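Local coordinates for protein acyl-coenzyme A oxidase acox-1.2 (Caenorhabditis elegans, PDB 5K3J) that catalyses the FAD-dependent desaturation of ascaroside-CoA side chains with O2 as oxidant, the first step of peroxisomal beta-oxidation in making nematode pheromones, at residues A[33-36]-A[37-40]; A[107-110]-A[111-114]; A[166-169]-A[170-173]; A[487-490]-A[491-494]. One frame throughout, in Å; residues are numbered along the deposited sequence.

Interaction 1: A[33-36]-A[37-40]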
loop_
_atom_site.group_PDB
_atom_site.type_symbol
_atom_site.label_atom_id
_atom_site.label_comp_id
_atom_site.label_asym_id
_atom_site.label_seq_id
_atom_site.Cartn_x
_atom_site.Cartn_y
_atom_site.Cartn_z
ATOM N N TYR A 33 -18.032 -18.745 8.832
ATOM C CA TYR A 33 -18.721 -18.881 7.556
ATOM C C TYR A 33 -20.241 -18.907 7.692
ATOM O O TYR A 33 -20.954 -19.072 6.702
ATOM C CB TYR A 33 -18.226 -20.133 6.836
ATOM C CG TYR A 33 -16.793 -19.998 6.381
ATOM C CD1 TYR A 33 -16.454 -19.108 5.373
ATOM C CD2 TYR A 33 -15.780 -20.748 6.966
ATOM C CE1 TYR A 33 -15.153 -18.971 4.952
ATOM C CE2 TYR A 33 -14.469 -20.618 6.553
ATOM C CZ TYR A 33 -14.164 -19.730 5.542
ATOM O OH TYR A 33 -12.860 -19.590 5.125
ATOM N N GLY A 34 -20.729 -18.741 8.919
ATOM C CA GLY A 34 -22.149 -18.539 9.160
ATOM C C GLY A 34 -22.970 -19.778 9.460
ATOM O O GLY A 34 -24.084 -19.678 9.980
ATOM N N SER A 35 -22.433 -20.948 9.133
ATOM C CA SER A 35 -23.145 -22.193 9.389
ATOM C C SER A 35 -22.217 -23.396 9.344
ATOM O O SER A 35 -21.269 -23.435 8.561
ATOM C CB SER A 35 -24.279 -22.385 8.380
ATOM O OG SER A 35 -23.769 -22.609 7.080
ATOM N N GLU A 36 -22.509 -24.379 10.190
ATOM C CA GLU A 36 -21.754 -25.625 10.224
ATOM C C GLU A 36 -21.834 -26.346 8.884
ATOM O O GLU A 36 -20.840 -26.886 8.399
ATOM C CB GLU A 36 -22.270 -26.525 11.352
ATOM C CG GLU A 36 -21.993 -28.009 11.165
ATOM C CD GLU A 36 -20.516 -28.357 11.220
ATOM O OE1 GLU A 36 -20.198 -29.564 11.245
ATOM O OE2 GLU A 36 -19.676 -27.434 11.238
ATOM N N GLU A 37 -23.021 -26.337 8.289
ATOM C CA GLU A 37 -23.247 -26.977 6.999
ATOM C C GLU A 37 -22.347 -26.411 5.906
ATOM O O GLU A 37 -21.744 -27.165 5.145
ATOM C CB GLU A 37 -24.710 -26.833 6.584
ATOM C CG GLU A 37 -25.016 -27.332 5.180
ATOM C CD GLU A 37 -25.048 -28.846 5.085
ATOM O OE1 GLU A 37 -23.975 -29.451 4.889
ATOM O OE2 GLU A 37 -26.149 -29.430 5.198
ATOM N N PHE A 38 -22.256 -25.086 5.825
ATOM C CA PHE A 38 -21.420 -24.457 4.806
ATOM C C PHE A 38 -19.940 -24.654 5.100
ATOM O O PHE A 38 -19.154 -24.915 4.190
ATOM C CB PHE A 38 -21.717 -22.962 4.681
ATOM C CG PHE A 38 -20.810 -22.250 3.717
ATOM C CD1 PHE A 38 -20.595 -22.766 2.451
ATOM C CD2 PHE A 38 -20.170 -21.071 4.073
ATOM C CE1 PHE A 38 -19.761 -22.127 1.557
ATOM C CE2 PHE A 38 -19.333 -20.424 3.179
ATOM C CZ PHE A 38 -19.129 -20.954 1.920
ATOM N N ALA A 39 -19.564 -24.512 6.368
ATOM C CA ALA A 39 -18.170 -24.672 6.772
ATOM C C ALA A 39 -17.660 -26.051 6.381
ATOM O O ALA A 39 -16.539 -26.200 5.893
ATOM C CB ALA A 39 -18.017 -24.457 8.263
ATOM N N ARG A 40 -18.504 -27.052 6.599
ATOM C CA ARG A 40 -18.218 -28.423 6.205
ATOM C C ARG A 40 -18.104 -28.549 4.688
ATOM O O ARG A 40 -17.242 -29.267 4.177
ATOM C CB ARG A 40 -19.308 -29.353 6.737
ATOM C CG ARG A 40 -19.562 -30.587 5.895
ATOM C CD ARG A 40 -18.526 -31.668 6.147
ATOM N NE ARG A 40 -19.078 -32.992 5.880
ATOM C CZ ARG A 40 -18.348 -34.053 5.545
ATOM N NH1 ARG A 40 -17.031 -33.943 5.422
ATOM N NH2 ARG A 40 -18.935 -35.222 5.326
#

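Interaction 2: A[107-110]-A[111-114]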
loop_
_atom_site.group_PDB
_atom_site.type_symbol
_atom_site.label_atom_id
_atom_site.label_comp_id
_atom_site.label_asym_id
_atom_site.label_seq_id
_atom_site.Cartn_x
_atom_site.Cartn_y
_atom_site.Cartn_z
ATOM N N GLU A 107 -7.001 -12.666 -8.770
ATOM C CA GLU A 107 -6.372 -11.825 -9.785
ATOM C C GLU A 107 -7.212 -11.621 -11.047
ATOM O O GLU A 107 -6.832 -10.848 -11.927
ATOM C CB GLU A 107 -5.008 -12.400 -10.156
ATOM C CG GLU A 107 -4.164 -12.733 -8.944
ATOM C CD GLU A 107 -2.688 -12.796 -9.261
ATOM O OE1 GLU A 107 -2.275 -12.212 -10.286
ATOM O OE2 GLU A 107 -1.941 -13.427 -8.483
ATOM N N GLY A 108 -8.350 -12.305 -11.138
ATOM C CA GLY A 108 -9.304 -12.041 -12.201
ATOM C C GLY A 108 -9.550 -13.198 -13.149
ATOM O O GLY A 108 -8.685 -14.051 -13.350
ATOM N N HIS A 109 -10.745 -13.209 -13.735
ATOM C CA HIS A 109 -11.148 -14.232 -14.693
ATOM C C HIS A 109 -12.295 -13.684 -15.547
ATOM O O HIS A 109 -12.953 -12.720 -15.150
ATOM C CB HIS A 109 -11.556 -15.516 -13.967
ATOM C CG HIS A 109 -12.711 -15.339 -13.030
ATOM N ND1 HIS A 109 -14.017 -15.570 -13.407
ATOM C CD2 HIS A 109 -12.756 -14.954 -11.733
ATOM C CE1 HIS A 109 -14.815 -15.337 -12.380
ATOM N NE2 HIS A 109 -14.076 -14.961 -11.353
ATOM N N PRO A 110 -12.534 -14.285 -16.726
ATOM C CA PRO A 110 -13.550 -13.782 -17.661
ATOM C C PRO A 110 -14.952 -13.572 -17.074
ATOM O O PRO A 110 -15.739 -12.839 -17.670
ATOM C CB PRO A 110 -13.586 -14.871 -18.738
ATOM C CG PRO A 110 -12.217 -15.412 -18.747
ATOM C CD PRO A 110 -11.764 -15.397 -17.315
ATOM N N PHE A 111 -15.251 -14.185 -15.932
ATOM C CA PHE A 111 -16.610 -14.165 -15.389
ATOM C C PHE A 111 -16.769 -13.408 -14.072
ATOM O O PHE A 111 -17.817 -13.497 -13.431
ATOM C CB PHE A 111 -17.116 -15.598 -15.198
ATOM C CG PHE A 111 -17.583 -16.250 -16.463
ATOM C CD1 PHE A 111 -18.768 -15.867 -17.064
ATOM C CD2 PHE A 111 -16.840 -17.263 -17.042
ATOM C CE1 PHE A 111 -19.193 -16.482 -18.229
ATOM C CE2 PHE A 111 -17.259 -17.878 -18.199
ATOM C CZ PHE A 111 -18.441 -17.484 -18.795
ATOM N N ALA A 112 -15.737 -12.672 -13.672
ATOM C CA ALA A 112 -15.744 -11.969 -12.389
ATOM C C ALA A 112 -16.933 -11.025 -12.260
ATOM O O ALA A 112 -17.831 -11.252 -11.450
ATOM C CB ALA A 112 -14.444 -11.201 -12.201
ATOM N N LEU A 113 -16.932 -9.970 -13.067
ATOM C CA LEU A 113 -17.995 -8.974 -13.035
ATOM C C LEU A 113 -19.281 -9.517 -13.649
ATOM O O LEU A 113 -20.363 -8.959 -13.452
ATOM C CB LEU A 113 -17.555 -7.703 -13.762
ATOM C CG LEU A 113 -16.700 -6.706 -12.972
ATOM C CD1 LEU A 113 -17.427 -6.260 -11.722
ATOM C CD2 LEU A 113 -15.334 -7.275 -12.617
ATOM N N HIS A 114 -19.154 -10.604 -14.401
ATOM C CA HIS A 114 -20.314 -11.307 -14.931
ATOM C C HIS A 114 -21.173 -11.801 -13.778
ATOM O O HIS A 114 -22.400 -11.728 -13.819
ATOM C CB HIS A 114 -19.873 -12.475 -15.814
ATOM C CG HIS A 114 -20.996 -13.355 -16.268
ATOM N ND1 HIS A 114 -21.698 -13.127 -17.435
ATOM C CD2 HIS A 114 -21.536 -14.467 -15.718
ATOM C CE1 HIS A 114 -22.620 -14.060 -17.579
ATOM N NE2 HIS A 114 -22.545 -14.887 -16.553
#

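Interaction 3: A[166-169]-A[170-173]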
loop_
_atom_site.group_PDB
_atom_site.type_symbol
_atom_site.label_atom_id
_atom_site.label_comp_id
_atom_site.label_asym_id
_atom_site.label_seq_id
_atom_site.Cartn_x
_atom_site.Cartn_y
_atom_site.Cartn_z
ATOM N N VAL A 166 -30.639 7.736 -27.055
ATOM C CA VAL A 166 -31.700 8.471 -27.729
ATOM C C VAL A 166 -32.745 7.541 -28.327
ATOM O O VAL A 166 -32.425 6.657 -29.122
ATOM C CB VAL A 166 -31.128 9.368 -28.849
ATOM C CG1 VAL A 166 -32.228 9.787 -29.822
ATOM C CG2 VAL A 166 -30.428 10.583 -28.257
ATOM N N TYR A 167 -34.000 7.749 -27.951
ATOM C CA TYR A 167 -35.072 6.930 -28.484
ATOM C C TYR A 167 -35.597 7.482 -29.809
ATOM O O TYR A 167 -35.974 8.651 -29.913
ATOM C CB TYR A 167 -36.211 6.812 -27.474
ATOM C CG TYR A 167 -37.246 5.787 -27.869
ATOM C CD1 TYR A 167 -36.866 4.509 -28.254
ATOM C CD2 TYR A 167 -38.599 6.094 -27.858
ATOM C CE1 TYR A 167 -37.801 3.566 -28.622
ATOM C CE2 TYR A 167 -39.544 5.157 -28.223
ATOM C CZ TYR A 167 -39.140 3.894 -28.606
ATOM O OH TYR A 167 -40.077 2.955 -28.971
ATOM N N ASP A 168 -35.598 6.629 -30.825
ATOM C CA ASP A 168 -36.170 6.966 -32.120
ATOM C C ASP A 168 -37.462 6.179 -32.302
ATOM O O ASP A 168 -37.438 4.986 -32.608
ATOM C CB ASP A 168 -35.173 6.668 -33.239
ATOM C CG ASP A 168 -35.809 6.688 -34.612
ATOM O OD1 ASP A 168 -36.585 7.622 -34.904
ATOM O OD2 ASP A 168 -35.530 5.760 -35.399
ATOM N N ILE A 169 -38.587 6.857 -32.100
ATOM C CA ILE A 169 -39.897 6.214 -32.086
ATOM C C ILE A 169 -40.207 5.505 -33.405
ATOM O O ILE A 169 -40.920 4.502 -33.425
ATOM C CB ILE A 169 -41.012 7.240 -31.780
ATOM C CG1 ILE A 169 -40.684 8.015 -30.502
ATOM C CG2 ILE A 169 -42.356 6.552 -31.636
ATOM C CD1 ILE A 169 -41.775 8.975 -30.076
ATOM N N ALA A 170 -39.645 6.022 -34.495
ATOM C CA ALA A 170 -39.898 5.507 -35.840
ATOM C C ALA A 170 -39.690 3.997 -35.944
ATOM O O ALA A 170 -40.598 3.261 -36.338
ATOM C CB ALA A 170 -39.011 6.223 -36.846
ATOM N N SER A 171 -38.491 3.545 -35.588
ATOM C CA SER A 171 -38.147 2.130 -35.651
ATOM C C SER A 171 -38.143 1.490 -34.269
ATOM O O SER A 171 -37.777 0.322 -34.122
ATOM C CB SER A 171 -36.781 1.945 -36.314
ATOM O OG SER A 171 -35.781 2.674 -35.620
ATOM N N GLN A 172 -38.548 2.266 -33.267
ATOM C CA GLN A 172 -38.587 1.804 -31.881
ATOM C C GLN A 172 -37.242 1.256 -31.423
ATOM O O GLN A 172 -37.129 0.088 -31.054
ATOM C CB GLN A 172 -39.674 0.744 -31.704
ATOM C CG GLN A 172 -41.074 1.256 -32.007
ATOM C CD GLN A 172 -42.082 0.134 -32.165
ATOM O OE1 GLN A 172 -42.916 0.158 -33.069
ATOM N NE2 GLN A 172 -42.010 -0.856 -31.283
ATOM N N GLU A 173 -36.222 2.105 -31.465
ATOM C CA GLU A 173 -34.880 1.713 -31.060
ATOM C C GLU A 173 -34.214 2.808 -30.239
ATOM O O GLU A 173 -34.537 3.988 -30.374
ATOM C CB GLU A 173 -34.016 1.399 -32.283
ATOM C CG GLU A 173 -34.502 0.243 -33.139
ATOM C CD GLU A 173 -33.703 0.111 -34.421
ATOM O OE1 GLU A 173 -33.573 1.123 -35.143
ATOM O OE2 GLU A 173 -33.195 -0.995 -34.701
#

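Interaction 4: A[487-490]-A[491-494]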
loop_
_atom_site.group_PDB
_atom_site.type_symbol
_atom_site.label_atom_id
_atom_site.label_comp_id
_atom_site.label_asym_id
_atom_site.label_seq_id
_atom_site.Cartn_x
_atom_site.Cartn_y
_atom_site.Cartn_z
ATOM N N PHE A 487 -18.406 4.764 22.432
ATOM C CA PHE A 487 -18.405 4.897 20.979
ATOM C C PHE A 487 -19.709 5.495 20.469
ATOM O O PHE A 487 -19.781 5.962 19.332
ATOM C CB PHE A 487 -18.153 3.547 20.310
ATOM C CG PHE A 487 -16.728 3.338 19.892
ATOM C CD1 PHE A 487 -16.262 3.841 18.687
ATOM C CD2 PHE A 487 -15.852 2.642 20.707
ATOM C CE1 PHE A 487 -14.949 3.651 18.303
ATOM C CE2 PHE A 487 -14.539 2.449 20.329
ATOM C CZ PHE A 487 -14.087 2.953 19.125
ATOM N N GLU A 488 -20.741 5.467 21.307
ATOM C CA GLU A 488 -21.979 6.174 21.007
ATOM C C GLU A 488 -21.720 7.658 21.114
ATOM O O GLU A 488 -22.163 8.441 20.274
ATOM C CB GLU A 488 -23.100 5.763 21.950
ATOM C CG GLU A 488 -23.708 4.420 21.628
ATOM C CD GLU A 488 -24.902 4.127 22.502
ATOM O OE1 GLU A 488 -25.223 4.990 23.346
ATOM O OE2 GLU A 488 -25.515 3.048 22.353
ATOM N N ASN A 489 -20.987 8.036 22.157
ATOM C CA ASN A 489 -20.375 9.353 22.220
ATOM C C ASN A 489 -19.278 9.402 21.157
ATOM O O ASN A 489 -19.189 8.497 20.325
ATOM C CB ASN A 489 -19.817 9.641 23.615
ATOM C CG ASN A 489 -20.813 9.323 24.720
ATOM O OD1 ASN A 489 -21.762 10.072 24.956
ATOM N ND2 ASN A 489 -20.594 8.209 25.408
ATOM N N MET A 490 -18.444 10.439 21.172
ATOM C CA MET A 490 -17.490 10.680 20.080
ATOM C C MET A 490 -18.221 10.808 18.747
ATOM O O MET A 490 -18.209 11.863 18.114
ATOM C CB MET A 490 -16.444 9.561 19.973
ATOM C CG MET A 490 -15.616 9.305 21.207
ATOM S SD MET A 490 -14.326 8.093 20.845
ATOM C CE MET A 490 -15.269 6.579 20.753
ATOM N N ALA A 491 -18.838 9.706 18.325
ATOM C CA ALA A 491 -19.688 9.669 17.141
ATOM C C ALA A 491 -20.757 10.755 17.196
ATOM O O ALA A 491 -20.739 11.693 16.400
ATOM C CB ALA A 491 -20.337 8.300 17.002
ATOM N N ARG A 492 -21.686 10.612 18.140
ATOM C CA ARG A 492 -22.732 11.604 18.379
ATOM C C ARG A 492 -22.144 12.999 18.528
ATOM O O ARG A 492 -22.668 13.968 17.977
ATOM C CB ARG A 492 -23.529 11.244 19.633
ATOM C CG ARG A 492 -24.527 12.305 20.070
ATOM C CD ARG A 492 -25.060 12.033 21.474
ATOM N NE ARG A 492 -25.565 10.671 21.628
ATOM C CZ ARG A 492 -24.960 9.725 22.339
ATOM N NH1 ARG A 492 -23.822 9.992 22.971
ATOM N NH2 ARG A 492 -25.491 8.513 22.424
ATOM N N ARG A 493 -21.053 13.081 19.285
ATOM C CA ARG A 493 -20.312 14.322 19.485
ATOM C C ARG A 493 -19.957 14.961 18.148
ATOM O O ARG A 493 -20.428 16.050 17.823
ATOM C CB ARG A 493 -19.038 14.053 20.291
ATOM C CG ARG A 493 -18.718 15.073 21.378
ATOM C CD ARG A 493 -18.259 16.408 20.811
ATOM N NE ARG A 493 -19.349 17.376 20.758
ATOM C CZ ARG A 493 -19.177 18.691 20.668
ATOM N NH1 ARG A 493 -20.230 19.497 20.624
ATOM N NH2 ARG A 493 -17.953 19.202 20.627
ATOM N N GLN A 494 -19.129 14.261 17.377
ATOM C CA GLN A 494 -18.652 14.750 16.090
ATOM C C GLN A 494 -19.791 14.992 15.109
ATOM O O GLN A 494 -19.769 15.970 14.362
ATOM C CB GLN A 494 -17.654 13.759 15.490
ATOM C CG GLN A 494 -17.056 14.183 14.157
ATOM C CD GLN A 494 -16.136 15.377 14.283
ATOM O OE1 GLN A 494 -15.482 15.564 15.309
ATOM N NE2 GLN A 494 -16.084 16.196 13.239
#

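Interaction 1: A[33-36]-A[37-40]
Phe38 and Tyr33 form the close-packed side of this turn: CD2 of the Phe38 ring lies 3.5 Å from CB of Tyr33, and the carbonyl O of Tyr33 comes to the edge of the same ring. A chi1 of 176° turns the Phe38 ring back beside Tyr33. The two rings stand almost perpendicular, at 88°, but meet obliquely, with centroids 5.8 Å apart. Tyr33 OH bonds to the carbonyl of Phe608, and Phe38 also packs on Glu94 and Glu95 of helix 93-103. Next to the Phe38 ring, Ser35 OG accepts from Phe38 N at 3.2 Å and touches Phe38 CB as well. Backbone bonds from Ala39 N to Ser35 O and from Arg40 N to Glu36 O, each 3.0 Å, start the helix. The other side is loose: Glu36, Glu37 and Arg40 extend toward solvent, and Glu36 OE1 stays 6.5 Å from Arg40 NE. Arg40 makes a weak, long ion pair with Glu44 instead. Gly34, with positive phi, breaks from helical geometry after helix 25-32, and Ser35 then opens helix 36-49 as a classic serine N-cap between two consecutive helices.

Interaction 2: A[107-110]-A[111-114]
A type I beta turn runs from His109 to Ala112, closed by Ala112 N donating to His109 O at 3.2 Å, and it leads straight into helix 112-125. The imidazole of His109 folds over this turn. Its CG sits between the backbone N and the carbonyl carbon (chi1 60°), which brings CE1 to 3.1 Å from Ala112 N and puts that nitrogen over a ring face. Ala112 CB makes a CH-pi contact with the ring, 4.1 Å from the centroid and 20° off the normal. Phe111, at the N-cap position, has its CB 3.6 Å from His109 ND1, while its ring edge rests over a face of the His114 imidazole. That imidazole is fixed at both nitrogens, ND1 by Gly145 N and NE2 by the carbonyl of Ala138. Were His109 an alanine, the flat cover over the turn would be gone, probably opening a gap between Ala112 and Ile77. Ala112 touches the bound ascaroside-CoA and Leu113 the FAD. His109, Pro110 and Phe111 all pack on Ile77 of helix 66-82, and Leu652 and Met655 of the second subunit press on Pro110 and Phe111.

Interaction 3: A[166-169]-A[170-173]
Asp168 and Ser171 meet through their side chains on one face of a hairpin, Asp168 OD2 lying 3.1 Å from Ser171 OG. The same hydroxyl is close to Glu173 OE1, at 2.7 Å, so it stands between two carboxylates whose nearer oxygens, OD2 of Asp168 and OE1 of Glu173, are 5.0 Å apart. Arg257 NH1 forms salt bridges with both acids and probably offsets their mutual repulsion. CG of Asp168 is anti to the backbone N (chi1 167°), an orientation that lets the carboxylate reach over the loop: its other oxygen, OD1, receives a weak bond from Ala170 N in the manner of an Asx turn and touches Ala170 CB at 3.4 Å. The Tyr167 side chain runs alongside that of Gln172, both pointing the same way, with ring and amide planes 63° apart. CD1 of the ring comes to 3.2 Å from Glu173 O, and Tyr167 OH lies 3.5 Å from Gln172 CB while bonding to the carbonyl of Ala272. In the backbone, Asp168 N gives an almost straight bond to Glu173 O (2.9 Å, 176°), and Glu173 N returns a weak one to Asp168 O. Gln172, with positive phi, faces Asp168 together with Glu173. This is a beta-hairpin turn carrying a G1 bulge, joining the antiparallel strands 164-168 and 173-177 of a mixed sheet.

Interaction 4: A[487-490]-A[491-494]
Arg492 folds its side chain back over the preceding turn of helix, toward Glu488 and Asn489. Its CB starts 3.2 Å from Glu488 O, the oxygen that also accepts from Arg492 N. CG leaves anti to the backbone N (chi1 173°); the chain stays extended to CD and then bends at chi3 (-51°), which returns CZ to 3.7 Å from Glu488 O and lays one face of the guanidinium over that carbonyl. NH1 comes to 2.9 Å from Asn489 OD1, the two flat groups turned 68° apart. NH2 reaches Glu488 OE1 in a long salt bridge of 3.7 Å and is hydrogen-bonded to the carbonyl of Tyr467. These are i to i+3 (Asn489) and i to i+4 (Glu488) spacings within helix 481-507, whose backbone departs from helical angles at Asn489 and Met490. A leucine in place of Arg492 would probably cost Glu488 its long ion pair, leaving the weak one with Lys485, and take this donor from the Tyr467 carbonyl. Two residues further along, Gln494 N donates to Met490 O at 2.7 Å. Met490 CE lies over a face of the Phe487 ring, which packs on Leu533 and Ile536 of helix 520-543, while Gln494 NE2 bonds Glu522 of that same helix.

In the fold
The four contacts follow one another along the chain without touching. Interactions 1 and 2 are nearest, about 15 Å apart at their closest atoms, and both belong to the N-terminal helical region. Interaction 2 is the one at the catalytic pocket: the side chain of Ala112 lies about 4 Å from the bound ascaroside-CoA, about 8 Å from FAD and about 9 Å from the side chain of Glu299, which matters for substrate specificity. The side chain of Tyr33 in interaction 1 is about 11 Å from that of Glu299. Interaction 4, its centre about 41 Å from that of interaction 2 across the chain's middle, lies nearer the other nucleotide, the side chain of Gln494 about 7 Å from bound ATP. Interaction 3, a surface hairpin with its centre about 40 Å from that of the chain, lies away from these sites.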